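Local coordinates for pyridoxal phosphate homeostasis protein (Bifidobacterium adolescentis ATCC 15703, PDB 3CPG) that probably binds pyridoxal 5'-phosphate and takes part in keeping the supply of that cofactor in balance, at residues 162-170 against 178-187; 10-21 against 58-66. All coordinates share one frame; numbering follows the deposited sequence.

Overall arrangement
Two closures on opposite sides of a TIM barrel illustrate how contacts of short and long span tie such a fold together. From the N terminus, contact 2 comes first: residues 10-21, the lead-in to helix 19-42, fold back over residues 58-66 and tie the N-terminal segment to the start of helix 61-69, closing a loop that takes in helix 19-42 and strand 51-55. The chain then runs through further strands and helices before contact 1 closes a much shorter loop, tying the end of strand 161-166 to the approach to helix 183-191. The two follow one another in series, neither nested nor crossed, with their centres about 34 Å apart and nearest atoms about 17 Å apart.

Contact 1: 162-170 against 178-187; sequences GVLLEVNES and CDPAHAIRIA
Val167 and Cys178 face each other as a single beta bridge, held by a pair of backbone hydrogen bonds. Cys178 N donates to Glu166 O at 2.9 Å, and Asn168 N returns the bond to Cys178 O at 3.0 Å; both are nearly straight.

The apolar contacts divide among the branches of two side chains. Val167 has CG1 anti to its amide nitrogen (chi1 -177°), which places this methyl beside Cys178 O and Pro180, while CG2 touches Cys178 SG at 3.8 Å and Ala183 CB at 4.0 Å. Leu165 points at the helix and crosses Ile186 at about a right angle: its CD1 meets Ile186 CG2 at 3.8 Å and also the sulfur of Cys178, whereas CD2 rests on Ala183 O and on Ala187 CB, the latter at 3.9 Å. Cys178 SG thus touches both aliphatic side chains. The Pro180 ring packs against the Asn168 carbonyl oxygen, with Pro180 CD 3.4 Å from Asn168 O.

Polar side chains shape the turns. Asn168 OD1 accepts from Ser170 N, an Asx turn, and also from Ser170 OG, while ND2 bonds to Glu172 O. Asp179 OD1 makes a second Asx turn with Ala181 N, leading into the helix.

The contact belongs to the beta-alpha-beta unit of strand 161-166, helix 183-191 and strand 196-202; residues 183-187 run nearly antiparallel to residues 162-166, at 153°. Strand 161-166 lies between strands 137-141 and 196-202, Leu165 also touching Leu201, while helix 211-231 packs against Pro180, Ile184 and Ala187 and supplies His220 to Glu169.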
ATOM      1  N   GLY A 162      -4.603   3.360   9.957  1.00  4.60           N
ATOM      2  CA  GLY A 162      -3.962   4.260   9.020  1.00  5.10           C
ATOM      3  C   GLY A 162      -4.717   4.267   7.707  1.00  5.84           C
ATOM      4  O   GLY A 162      -5.363   3.283   7.353  1.00  5.72           O
ATOM      5  N   VAL A 163      -4.662   5.383   6.991  1.00  6.46           N
ATOM      6  CA  VAL A 163      -5.331   5.469   5.699  1.00  6.15           C
ATOM      7  C   VAL A 163      -4.517   6.302   4.729  1.00  5.62           C
ATOM      8  O   VAL A 163      -3.791   7.212   5.133  1.00  5.39           O
ATOM      9  CB  VAL A 163      -6.739   6.129   5.791  1.00  6.19           C
ATOM     10  CG1 VAL A 163      -7.657   5.312   6.682  1.00  5.90           C
ATOM     11  CG2 VAL A 163      -6.613   7.556   6.308  1.00  8.16           C
ATOM     12  N   LEU A 164      -4.618   5.960   3.451  1.00  4.36           N
ATOM     13  CA  LEU A 164      -3.968   6.733   2.405  1.00  4.42           C
ATOM     14  C   LEU A 164      -5.130   7.209   1.550  1.00  4.80           C
ATOM     15  O   LEU A 164      -6.087   6.463   1.332  1.00  6.41           O
ATOM     16  CB  LEU A 164      -3.025   5.880   1.544  1.00  4.85           C
ATOM     17  CG  LEU A 164      -1.822   5.194   2.198  1.00  3.46           C
ATOM     18  CD1 LEU A 164      -0.870   4.705   1.107  1.00  3.35           C
ATOM     19  CD2 LEU A 164      -1.095   6.162   3.123  1.00  4.68           C
ATOM     20  N   LEU A 165      -5.073   8.455   1.103  1.00  4.57           N
ATOM     21  CA  LEU A 165      -6.121   8.984   0.243  1.00  4.86           C
ATOM     22  C   LEU A 165      -5.770   8.538  -1.166  1.00  4.59           C
ATOM     23  O   LEU A 165      -4.705   8.875  -1.694  1.00  3.60           O
ATOM     24  CB  LEU A 165      -6.170  10.514   0.316  1.00  5.36           C
ATOM     25  CG  LEU A 165      -7.038  11.215  -0.738  1.00  4.87           C
ATOM     26  CD1 LEU A 165      -8.483  10.717  -0.656  1.00  4.90           C
ATOM     27  CD2 LEU A 165      -6.970  12.721  -0.517  1.00  7.34           C
ATOM     28  N   GLU A 166      -6.662   7.755  -1.761  1.00  4.61           N
ATOM     29  CA  GLU A 166      -6.468   7.233  -3.106  1.00  5.28           C
ATOM     30  C   GLU A 166      -6.958   8.271  -4.100  1.00  5.29           C
ATOM     31  O   GLU A 166      -8.127   8.651  -4.072  1.00  6.84           O
ATOM     32  CB  GLU A 166      -7.269   5.944  -3.274  1.00  6.03           C
ATOM     33  CG  GLU A 166      -7.120   5.266  -4.619  1.00  8.51           C
ATOM     34  CD  GLU A 166      -8.074   4.098  -4.760  1.00 12.14           C
ATOM     35  OE1 GLU A 166      -9.297   4.334  -4.849  1.00 19.48           O
ATOM     36  OE2 GLU A 166      -7.602   2.947  -4.767  1.00 17.97           O
ATOM     37  N   VAL A 167      -6.067   8.715  -4.979  1.00  4.63           N
ATOM     38  CA  VAL A 167      -6.415   9.722  -5.968  1.00  4.98           C
ATOM     39  C   VAL A 167      -6.400   9.139  -7.374  1.00  5.98           C
ATOM     40  O   VAL A 167      -5.532   8.336  -7.715  1.00  6.75           O
ATOM     41  CB  VAL A 167      -5.425  10.910  -5.921  1.00  5.09           C
ATOM     42  CG1 VAL A 167      -5.851  11.985  -6.914  1.00  4.40           C
ATOM     43  CG2 VAL A 167      -5.362  11.479  -4.515  1.00  4.70           C
ATOM     44  N   ASN A 168      -7.368   9.552  -8.185  1.00  5.19           N
ATOM     45  CA  ASN A 168      -7.463   9.083  -9.562  1.00  6.11           C
ATOM     46  C   ASN A 168      -6.542   9.950 -10.415  1.00  7.16           C
ATOM     47  O   ASN A 168      -6.821  11.128 -10.631  1.00  7.62           O
ATOM     48  CB  ASN A 168      -8.907   9.211 -10.059  1.00  8.47           C
ATOM     49  CG  ASN A 168      -9.078   8.755 -11.501  1.00  8.83           C
ATOM     50  OD1 ASN A 168      -8.112   8.414 -12.184  1.00  9.11           O
ATOM     51  ND2 ASN A 168     -10.320   8.756 -11.972  1.00 11.75           N
ATOM     52  N   GLU A 169      -5.443   9.366 -10.883  1.00  6.29           N
ATOM     53  CA  GLU A 169      -4.478  10.085 -11.715  1.00  8.12           C
ATOM     54  C   GLU A 169      -4.468   9.512 -13.133  1.00 10.21           C
ATOM     55  O   GLU A 169      -3.537   9.755 -13.902  1.00 12.30           O
ATOM     56  CB  GLU A 169      -3.070   9.959 -11.119  1.00  7.70           C
ATOM     57  CG  GLU A 169      -2.944  10.464  -9.686  1.00  7.15           C
ATOM     58  CD  GLU A 169      -2.872  11.980  -9.599  1.00  7.76           C
ATOM     59  OE1 GLU A 169      -3.114  12.649 -10.627  1.00  8.33           O
ATOM     60  OE2 GLU A 169      -2.575  12.500  -8.499  1.00  7.85           O
ATOM     61  N   SER A 170      -5.509   8.761 -13.476  1.00 11.20           N
ATOM     62  CA  SER A 170      -5.594   8.123 -14.789  1.00 13.07           C
ATOM     63  C   SER A 170      -6.068   9.033 -15.914  1.00 15.00           C
ATOM     64  O   SER A 170      -5.808   8.758 -17.086  1.00 14.97           O
ATOM     65  CB  SER A 170      -6.525   6.915 -14.728  1.00 11.76           C
ATOM     66  OG  SER A 170      -7.879   7.331 -14.636  1.00 14.18           O
ATOM     67  N   CYS A 178     -10.196   9.527  -5.856  1.00  5.81           N
ATOM     68  CA  CYS A 178     -10.920  10.796  -5.823  1.00  6.64           C
ATOM     69  C   CYS A 178     -10.532  11.726  -6.976  1.00  6.66           C
ATOM     70  O   CYS A 178      -9.507  11.537  -7.636  1.00  5.87           O
ATOM     71  CB  CYS A 178     -10.678  11.518  -4.492  1.00  5.31           C
ATOM     72  SG  CYS A 178      -9.045  12.288  -4.325  1.00  6.29           S
ATOM     73  N   ASP A 179     -11.374  12.726  -7.219  1.00  7.32           N
ATOM     74  CA  ASP A 179     -11.121  13.715  -8.262  1.00  9.14           C
ATOM     75  C   ASP A 179      -9.804  14.369  -7.869  1.00  7.56           C
ATOM     76  O   ASP A 179      -9.665  14.857  -6.747  1.00  7.93           O
ATOM     77  CB  ASP A 179     -12.236  14.767  -8.270  1.00 12.44           C
ATOM     78  CG  ASP A 179     -12.062  15.802  -9.371  1.00 15.97           C
ATOM     79  OD1 ASP A 179     -10.960  16.375  -9.497  1.00 17.15           O
ATOM     80  OD2 ASP A 179     -13.041  16.049 -10.106  1.00 21.35           O
ATOM     81  N   PRO A 180      -8.815  14.383  -8.776  1.00  8.04           N
ATOM     82  CA  PRO A 180      -7.528  14.997  -8.440  1.00  8.66           C
ATOM     83  C   PRO A 180      -7.587  16.434  -7.919  1.00 10.62           C
ATOM     84  O   PRO A 180      -6.817  16.801  -7.036  1.00 11.71           O
ATOM     85  CB  PRO A 180      -6.720  14.854  -9.741  1.00  8.13           C
ATOM     86  CG  PRO A 180      -7.775  14.731 -10.806  1.00  8.27           C
ATOM     87  CD  PRO A 180      -8.799  13.851 -10.148  1.00  7.46           C
ATOM     88  N   ALA A 181      -8.510  17.239  -8.442  1.00 10.52           N
ATOM     89  CA  ALA A 181      -8.626  18.630  -8.009  1.00 11.10           C
ATOM     90  C   ALA A 181      -9.169  18.766  -6.589  1.00 12.20           C
ATOM     91  O   ALA A 181      -8.894  19.754  -5.906  1.00 12.93           O
ATOM     92  CB  ALA A 181      -9.509  19.413  -8.987  1.00 11.33           C
ATOM     93  N   HIS A 182      -9.931  17.773  -6.140  1.00 11.91           N
ATOM     94  CA  HIS A 182     -10.507  17.804  -4.801  1.00 12.11           C
ATOM     95  C   HIS A 182      -9.677  17.098  -3.727  1.00 11.21           C
ATOM     96  O   HIS A 182     -10.051  17.107  -2.559  1.00 11.41           O
ATOM     97  CB  HIS A 182     -11.918  17.197  -4.821  1.00 14.80           C
ATOM     98  CG  HIS A 182     -12.909  17.991  -5.615  1.00 18.50           C
ATOM     99  ND1 HIS A 182     -12.821  18.142  -6.982  1.00 21.21           N
ATOM    100  CD2 HIS A 182     -14.011  18.679  -5.233  1.00 20.95           C
ATOM    101  CE1 HIS A 182     -13.824  18.888  -7.407  1.00 21.52           C
ATOM    102  NE2 HIS A 182     -14.562  19.227  -6.365  1.00 21.22           N
ATOM    103  N   ALA A 183      -8.551  16.502  -4.116  1.00  9.74           N
ATOM    104  CA  ALA A 183      -7.700  15.772  -3.173  1.00  9.86           C
ATOM    105  C   ALA A 183      -7.318  16.522  -1.898  1.00 10.32           C
ATOM    106  O   ALA A 183      -7.405  15.968  -0.806  1.00 10.15           O
ATOM    107  CB  ALA A 183      -6.432  15.292  -3.874  1.00  9.39           C
ATOM    108  N   ILE A 184      -6.878  17.770  -2.028  1.00  9.46           N
ATOM    109  CA  ILE A 184      -6.480  18.533  -0.850  1.00 11.40           C
ATOM    110  C   ILE A 184      -7.640  18.716   0.123  1.00 11.02           C
ATOM    111  O   ILE A 184      -7.490  18.492   1.325  1.00 10.88           O
ATOM    112  CB  ILE A 184      -5.926  19.920  -1.235  1.00 12.23           C
ATOM    113  CG1 ILE A 184      -4.726  19.762  -2.168  1.00 14.06           C
ATOM    114  CG2 ILE A 184      -5.516  20.679   0.020  1.00 13.94           C
ATOM    115  CD1 ILE A 184      -4.181  21.080  -2.693  1.00 16.36           C
ATOM    116  N   ARG A 185      -8.792  19.116  -0.407  1.00 11.80           N
ATOM    117  CA  ARG A 185      -9.995  19.332   0.395  1.00 12.96           C
ATOM    118  C   ARG A 185     -10.407  18.056   1.129  1.00 12.43           C
ATOM    119  O   ARG A 185     -10.711  18.083   2.320  1.00 12.12           O
ATOM    120  CB  ARG A 185     -11.146  19.793  -0.504  1.00 17.19           C
ATOM    121  CG  ARG A 185     -12.461  20.028   0.228  1.00 23.05           C
ATOM    122  CD  ARG A 185     -13.647  19.974  -0.733  1.00 28.21           C
ATOM    123  NE  ARG A 185     -13.793  18.650  -1.339  1.00 32.61           N
ATOM    124  CZ  ARG A 185     -14.769  18.311  -2.176  1.00 33.39           C
ATOM    125  NH1 ARG A 185     -15.696  19.197  -2.515  1.00 35.58           N
ATOM    126  NH2 ARG A 185     -14.821  17.082  -2.673  1.00 34.75           N
ATOM    127  N   ILE A 186     -10.420  16.939   0.408  1.00  9.92           N
ATOM    128  CA  ILE A 186     -10.797  15.656   0.993  1.00  9.35           C
ATOM    129  C   ILE A 186      -9.810  15.238   2.078  1.00 10.13           C
ATOM    130  O   ILE A 186     -10.207  14.747   3.135  1.00 10.13           O
ATOM    131  CB  ILE A 186     -10.850  14.557  -0.085  1.00  8.59           C
ATOM    132  CG1 ILE A 186     -11.970  14.875  -1.081  1.00  9.10           C
ATOM    133  CG2 ILE A 186     -11.059  13.196   0.562  1.00 10.08           C
ATOM    134  CD1 ILE A 186     -11.974  14.001  -2.323  1.00  9.33           C
ATOM    135  N   ALA A 187      -8.525  15.433   1.808  1.00  9.85           N
ATOM    136  CA  ALA A 187      -7.477  15.080   2.758  1.00 11.82           C
ATOM    137  C   ALA A 187      -7.643  15.834   4.070  1.00 12.41           C
ATOM    138  O   ALA A 187      -7.526  15.260   5.151  1.00 12.92           O
ATOM    139  CB  ALA A 187      -6.110  15.385   2.155  1.00 10.55           C
TER

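Contact 2: 10-21 against 58-66; sequences KNLANEVIDDAR and TRDIGEIMA
Glu63 reaches from its helix into residues 10-21, where Lys10 and Arg21 both form salt bridges with its carboxylate. Its CB leads to CG, which is anti to the carbonyl carbon (chi1 -70°) and lies 3.9 Å from Ile17 CG2; the extended chain carries CD to the two cations. OE1 takes Lys10 NZ at 2.7 Å on its syn side and Asp60 N at 2.8 Å on its anti side, from opposite faces of the carboxylate plane. OE2 is gripped side-on by Arg21 NE and NH2, the latter at 3.0 Å and also bonded to Phe268 O.

The bond from Asp60 N is half of a capping box: Asp60, the N-cap of helix 61-69, accepts Glu63 N on OD1. Its OD2 receives Asn14 ND2 from above the carboxylate plane, nearly straight (176°), and a water that links it to Asn11 O. The first two amides of the helix bond to the incoming backbone, Ile61 N to Leu12 O and Gly62 N to Asn14 O. Gly62 CA lies 3.4 Å from Glu15 O, and Ile17 CD1 meets Ala66 CB at 3.8 Å. Lys57, the predicted cofactor lysine, carries no pyridoxal phosphate here and precedes Thr58, whose O accepts Lys10 NZ.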
ATOM      1  N   LYS A  10      -8.237 -22.261  -5.614  1.00 14.46           N
ATOM      2  CA  LYS A  10      -6.905 -22.314  -4.947  1.00 12.23           C
ATOM      3  C   LYS A  10      -7.031 -22.078  -3.447  1.00 12.17           C
ATOM      4  O   LYS A  10      -7.702 -21.139  -3.014  1.00 12.11           O
ATOM      5  CB  LYS A  10      -5.977 -21.258  -5.558  1.00 12.77           C
ATOM      6  CG  LYS A  10      -4.626 -21.145  -4.870  1.00 10.45           C
ATOM      7  CD  LYS A  10      -3.711 -20.196  -5.622  1.00  9.89           C
ATOM      8  CE  LYS A  10      -2.360 -20.058  -4.936  1.00  9.05           C
ATOM      9  NZ  LYS A  10      -1.414 -19.233  -5.741  1.00  6.72           N
ATOM     10  N   ASN A  11      -6.388 -22.932  -2.653  1.00  9.76           N
ATOM     11  CA  ASN A  11      -6.430 -22.795  -1.200  1.00  9.99           C
ATOM     12  C   ASN A  11      -5.374 -21.781  -0.780  1.00 10.01           C
ATOM     13  O   ASN A  11      -4.190 -22.105  -0.693  1.00  9.81           O
ATOM     14  CB  ASN A  11      -6.143 -24.134  -0.514  1.00 11.46           C
ATOM     15  CG  ASN A  11      -6.382 -24.081   0.984  1.00 12.86           C
ATOM     16  OD1 ASN A  11      -6.340 -23.012   1.591  1.00 14.14           O
ATOM     17  ND2 ASN A  11      -6.621 -25.239   1.590  1.00 13.95           N
ATOM     18  N   LEU A  12      -5.806 -20.556  -0.512  1.00  9.53           N
ATOM     19  CA  LEU A  12      -4.890 -19.497  -0.118  1.00  8.45           C
ATOM     20  C   LEU A  12      -4.259 -19.704   1.256  1.00  7.86           C
ATOM     21  O   LEU A  12      -3.294 -19.027   1.606  1.00  7.86           O
ATOM     22  CB  LEU A  12      -5.616 -18.152  -0.159  1.00  9.41           C
ATOM     23  CG  LEU A  12      -6.192 -17.801  -1.532  1.00  9.39           C
ATOM     24  CD1 LEU A  12      -7.014 -16.521  -1.433  1.00 10.98           C
ATOM     25  CD2 LEU A  12      -5.060 -17.635  -2.533  1.00 10.09           C
ATOM     26  N   ALA A  13      -4.804 -20.638   2.030  1.00  8.08           N
ATOM     27  CA  ALA A  13      -4.280 -20.925   3.360  1.00  6.65           C
ATOM     28  C   ALA A  13      -3.123 -21.918   3.303  1.00  7.22           C
ATOM     29  O   ALA A  13      -2.510 -22.222   4.326  1.00  6.70           O
ATOM     30  CB  ALA A  13      -5.394 -21.466   4.253  1.00  8.58           C
ATOM     31  N   ASN A  14      -2.829 -22.432   2.111  1.00  5.89           N
ATOM     32  CA  ASN A  14      -1.728 -23.376   1.963  1.00  6.77           C
ATOM     33  C   ASN A  14      -0.449 -22.706   2.441  1.00  6.87           C
ATOM     34  O   ASN A  14      -0.155 -21.576   2.054  1.00  6.16           O
ATOM     35  CB  ASN A  14      -1.567 -23.801   0.507  1.00  6.67           C
ATOM     36  CG  ASN A  14      -0.342 -24.664   0.300  1.00  9.48           C
ATOM     37  OD1 ASN A  14      -0.179 -25.691   0.962  1.00 10.11           O
ATOM     38  ND2 ASN A  14       0.530 -24.250  -0.615  1.00  8.88           N
ATOM     39  N   GLU A  15       0.320 -23.414   3.263  1.00  6.20           N
ATOM     40  CA  GLU A  15       1.545 -22.867   3.832  1.00  5.20           C
ATOM     41  C   GLU A  15       2.861 -23.412   3.288  1.00  6.22           C
ATOM     42  O   GLU A  15       3.930 -22.929   3.661  1.00  5.36           O
ATOM     43  CB  GLU A  15       1.527 -23.065   5.348  1.00  7.59           C
ATOM     44  CG  GLU A  15       0.387 -22.341   6.052  1.00  7.90           C
ATOM     45  CD  GLU A  15       0.714 -22.045   7.499  1.00 10.18           C
ATOM     46  OE1 GLU A  15       1.892 -21.736   7.783  1.00 10.29           O
ATOM     47  OE2 GLU A  15      -0.204 -22.102   8.344  1.00 10.48           O
ATOM     48  N   VAL A  16       2.787 -24.403   2.409  1.00  5.46           N
ATOM     49  CA  VAL A  16       3.991 -25.013   1.868  1.00  6.45           C
ATOM     50  C   VAL A  16       4.056 -25.027   0.346  1.00  6.92           C
ATOM     51  O   VAL A  16       3.111 -25.448  -0.316  1.00  7.22           O
ATOM     52  CB  VAL A  16       4.120 -26.466   2.371  1.00  7.85           C
ATOM     53  CG1 VAL A  16       5.314 -27.147   1.723  1.00  6.38           C
ATOM     54  CG2 VAL A  16       4.245 -26.477   3.885  1.00  7.69           C
ATOM     55  N   ILE A  17       5.179 -24.566  -0.197  1.00  7.02           N
ATOM     56  CA  ILE A  17       5.392 -24.549  -1.641  1.00  7.94           C
ATOM     57  C   ILE A  17       6.636 -25.373  -1.954  1.00  9.10           C
ATOM     58  O   ILE A  17       7.448 -25.638  -1.069  1.00  8.17           O
ATOM     59  CB  ILE A  17       5.577 -23.105  -2.176  1.00  7.62           C
ATOM     60  CG1 ILE A  17       6.731 -22.411  -1.452  1.00  9.32           C
ATOM     61  CG2 ILE A  17       4.291 -22.322  -1.986  1.00  9.54           C
ATOM     62  CD1 ILE A  17       7.019 -21.011  -1.977  1.00 11.55           C
ATOM     63  N   ASP A  18       6.785 -25.790  -3.206  1.00  9.13           N
ATOM     64  CA  ASP A  18       7.944 -26.594  -3.571  1.00  9.73           C
ATOM     65  C   ASP A  18       9.203 -25.745  -3.722  1.00  9.03           C
ATOM     66  O   ASP A  18       9.131 -24.521  -3.845  1.00  8.63           O
ATOM     67  CB  ASP A  18       7.668 -27.393  -4.851  1.00 11.58           C
ATOM     68  CG  ASP A  18       7.363 -26.513  -6.044  1.00 15.40           C
ATOM     69  OD1 ASP A  18       8.210 -25.673  -6.398  1.00 16.19           O
ATOM     70  OD2 ASP A  18       6.275 -26.670  -6.638  1.00 21.25           O
ATOM     71  N   ASP A  19      10.354 -26.405  -3.697  1.00  7.57           N
ATOM     72  CA  ASP A  19      11.637 -25.718  -3.799  1.00  7.66           C
ATOM     73  C   ASP A  19      11.765 -24.787  -4.997  1.00  7.92           C
ATOM     74  O   ASP A  19      12.239 -23.656  -4.857  1.00  8.57           O
ATOM     75  CB  ASP A  19      12.783 -26.734  -3.832  1.00  9.94           C
ATOM     76  CG  ASP A  19      12.930 -27.494  -2.532  1.00 11.93           C
ATOM     77  OD1 ASP A  19      12.359 -27.055  -1.510  1.00 12.85           O
ATOM     78  OD2 ASP A  19      13.633 -28.529  -2.531  1.00 12.29           O
ATOM     79  N   ALA A  20      11.356 -25.256  -6.171  1.00  7.44           N
ATOM     80  CA  ALA A  20      11.457 -24.444  -7.380  1.00  7.08           C
ATOM     81  C   ALA A  20      10.647 -23.160  -7.261  1.00  7.77           C
ATOM     82  O   ALA A  20      11.111 -22.093  -7.668  1.00  8.57           O
ATOM     83  CB  ALA A  20      10.999 -25.243  -8.599  1.00  9.42           C
ATOM     84  N   ARG A  21       9.443 -23.265  -6.707  1.00  7.76           N
ATOM     85  CA  ARG A  21       8.580 -22.096  -6.532  1.00  6.34           C
ATOM     86  C   ARG A  21       9.215 -21.111  -5.553  1.00  6.92           C
ATOM     87  O   ARG A  21       9.190 -19.899  -5.770  1.00  7.98           O
ATOM     88  CB  ARG A  21       7.206 -22.515  -6.006  1.00  5.61           C
ATOM     89  CG  ARG A  21       6.225 -21.357  -5.853  1.00  4.93           C
ATOM     90  CD  ARG A  21       5.792 -20.819  -7.206  1.00  7.38           C
ATOM     91  NE  ARG A  21       4.953 -19.631  -7.071  1.00  7.11           N
ATOM     92  CZ  ARG A  21       5.188 -18.481  -7.696  1.00  7.79           C
ATOM     93  NH1 ARG A  21       6.236 -18.365  -8.504  1.00  9.04           N
ATOM     94  NH2 ARG A  21       4.385 -17.445  -7.499  1.00  7.55           N
ATOM     95  N   THR A  58      -4.194 -13.331  -4.588  1.00  6.43           N
ATOM     96  CA  THR A  58      -4.207 -14.671  -5.192  1.00  6.16           C
ATOM     97  C   THR A  58      -3.027 -15.571  -4.818  1.00  7.66           C
ATOM     98  O   THR A  58      -2.915 -16.692  -5.318  1.00  6.85           O
ATOM     99  CB  THR A  58      -4.298 -14.617  -6.745  1.00  7.37           C
ATOM    100  OG1 THR A  58      -3.013 -14.323  -7.301  1.00  7.97           O
ATOM    101  CG2 THR A  58      -5.290 -13.549  -7.186  1.00  8.09           C
ATOM    102  N   ARG A  59      -2.152 -15.095  -3.939  1.00  5.35           N
ATOM    103  CA  ARG A  59      -1.005 -15.904  -3.534  1.00  7.09           C
ATOM    104  C   ARG A  59      -1.318 -16.553  -2.190  1.00  7.12           C
ATOM    105  O   ARG A  59      -2.019 -15.965  -1.368  1.00  6.42           O
ATOM    106  CB  ARG A  59       0.247 -15.032  -3.408  1.00  6.83           C
ATOM    107  CG  ARG A  59       0.466 -14.083  -4.576  1.00  6.50           C
ATOM    108  CD  ARG A  59       0.525 -14.807  -5.921  1.00  5.38           C
ATOM    109  NE  ARG A  59       0.606 -13.835  -7.012  1.00  7.06           N
ATOM    110  CZ  ARG A  59       0.789 -14.139  -8.294  1.00  9.22           C
ATOM    111  NH1 ARG A  59       0.918 -15.403  -8.678  1.00  8.89           N
ATOM    112  NH2 ARG A  59       0.837 -13.166  -9.197  1.00 10.33           N
ATOM    113  N   ASP A  60      -0.813 -17.764  -1.961  1.00  6.45           N
ATOM    114  CA  ASP A  60      -1.079 -18.419  -0.685  1.00  5.24           C
ATOM    115  C   ASP A  60      -0.033 -18.072   0.368  1.00  5.55           C
ATOM    116  O   ASP A  60       0.958 -17.404   0.077  1.00  5.67           O
ATOM    117  CB  ASP A  60      -1.190 -19.947  -0.840  1.00  4.76           C
ATOM    118  CG  ASP A  60       0.084 -20.596  -1.345  1.00  7.09           C
ATOM    119  OD1 ASP A  60       1.187 -20.128  -0.999  1.00  9.12           O
ATOM    120  OD2 ASP A  60      -0.029 -21.606  -2.072  1.00  9.10           O
ATOM    121  N   ILE A  61      -0.273 -18.519   1.595  1.00  4.32           N
ATOM    122  CA  ILE A  61       0.628 -18.246   2.710  1.00  4.86           C
ATOM    123  C   ILE A  61       2.065 -18.684   2.442  1.00  5.21           C
ATOM    124  O   ILE A  61       3.013 -17.974   2.786  1.00  5.41           O
ATOM    125  CB  ILE A  61       0.102 -18.919   4.003  1.00  4.80           C
ATOM    126  CG1 ILE A  61      -1.214 -18.254   4.412  1.00  6.02           C
ATOM    127  CG2 ILE A  61       1.126 -18.807   5.125  1.00  6.66           C
ATOM    128  CD1 ILE A  61      -1.832 -18.802   5.693  1.00  6.37           C
ATOM    129  N   GLY A  62       2.231 -19.849   1.831  1.00  5.02           N
ATOM    130  CA  GLY A  62       3.572 -20.321   1.541  1.00  5.28           C
ATOM    131  C   GLY A  62       4.302 -19.370   0.610  1.00  4.79           C
ATOM    132  O   GLY A  62       5.477 -19.057   0.817  1.00  5.60           O
ATOM    133  N   GLU A  63       3.602 -18.911  -0.423  1.00  5.33           N
ATOM    134  CA  GLU A  63       4.176 -17.987  -1.396  1.00  3.65           C
ATOM    135  C   GLU A  63       4.542 -16.653  -0.752  1.00  3.89           C
ATOM    136  O   GLU A  63       5.629 -16.115  -0.962  1.00  3.72           O
ATOM    137  CB  GLU A  63       3.176 -17.733  -2.530  1.00  4.51           C
ATOM    138  CG  GLU A  63       2.965 -18.925  -3.450  1.00  5.29           C
ATOM    139  CD  GLU A  63       1.918 -18.656  -4.518  1.00  6.39           C
ATOM    140  OE1 GLU A  63       0.718 -18.593  -4.178  1.00  7.99           O
ATOM    141  OE2 GLU A  63       2.298 -18.500  -5.697  1.00 10.41           O
ATOM    142  N   ILE A  64       3.616 -16.108   0.022  1.00  3.35           N
ATOM    143  CA  ILE A  64       3.852 -14.825   0.678  1.00  3.39           C
ATOM    144  C   ILE A  64       5.030 -14.889   1.640  1.00  4.26           C
ATOM    145  O   ILE A  64       5.854 -13.975   1.679  1.00  4.26           O
ATOM    146  CB  ILE A  64       2.595 -14.360   1.439  1.00  3.39           C
ATOM    147  CG1 ILE A  64       1.442 -14.187   0.448  1.00  5.67           C
ATOM    148  CG2 ILE A  64       2.877 -13.051   2.182  1.00  4.97           C
ATOM    149  CD1 ILE A  64       0.106 -13.897   1.097  1.00  3.79           C
HETATM  150  N   MSE A  65       5.116 -15.962   2.419  1.00  4.75           N
HETATM  151  CA  MSE A  65       6.217 -16.092   3.361  1.00  5.24           C
HETATM  152  C   MSE A  65       7.558 -16.267   2.650  1.00  5.51           C
HETATM  153  O   MSE A  65       8.600 -15.870   3.172  1.00  5.56           O
HETATM  154  CB  MSE A  65       5.953 -17.249   4.331  1.00  5.91           C
HETATM  155  CG  MSE A  65       4.763 -16.985   5.284  1.00  5.33           C
HETATM  156 SE   MSE A  65       4.906 -15.296   6.213  1.00 13.26          SE
HETATM  157  CE  MSE A  65       6.576 -15.583   7.067  1.00 10.89           C
ATOM    158  N   ALA A  66       7.540 -16.852   1.457  1.00  5.31           N
ATOM    159  CA  ALA A  66       8.782 -17.015   0.712  1.00  4.94           C
ATOM    160  C   ALA A  66       9.255 -15.610   0.342  1.00  5.65           C
ATOM    161  O   ALA A  66      10.451 -15.323   0.349  1.00  5.72           O
ATOM    162  CB  ALA A  66       8.553 -17.854  -0.550  1.00  5.69           C
TER
HETATM  163  O   HOH W   1      -2.434 -22.951  -2.695  1.00  9.39           O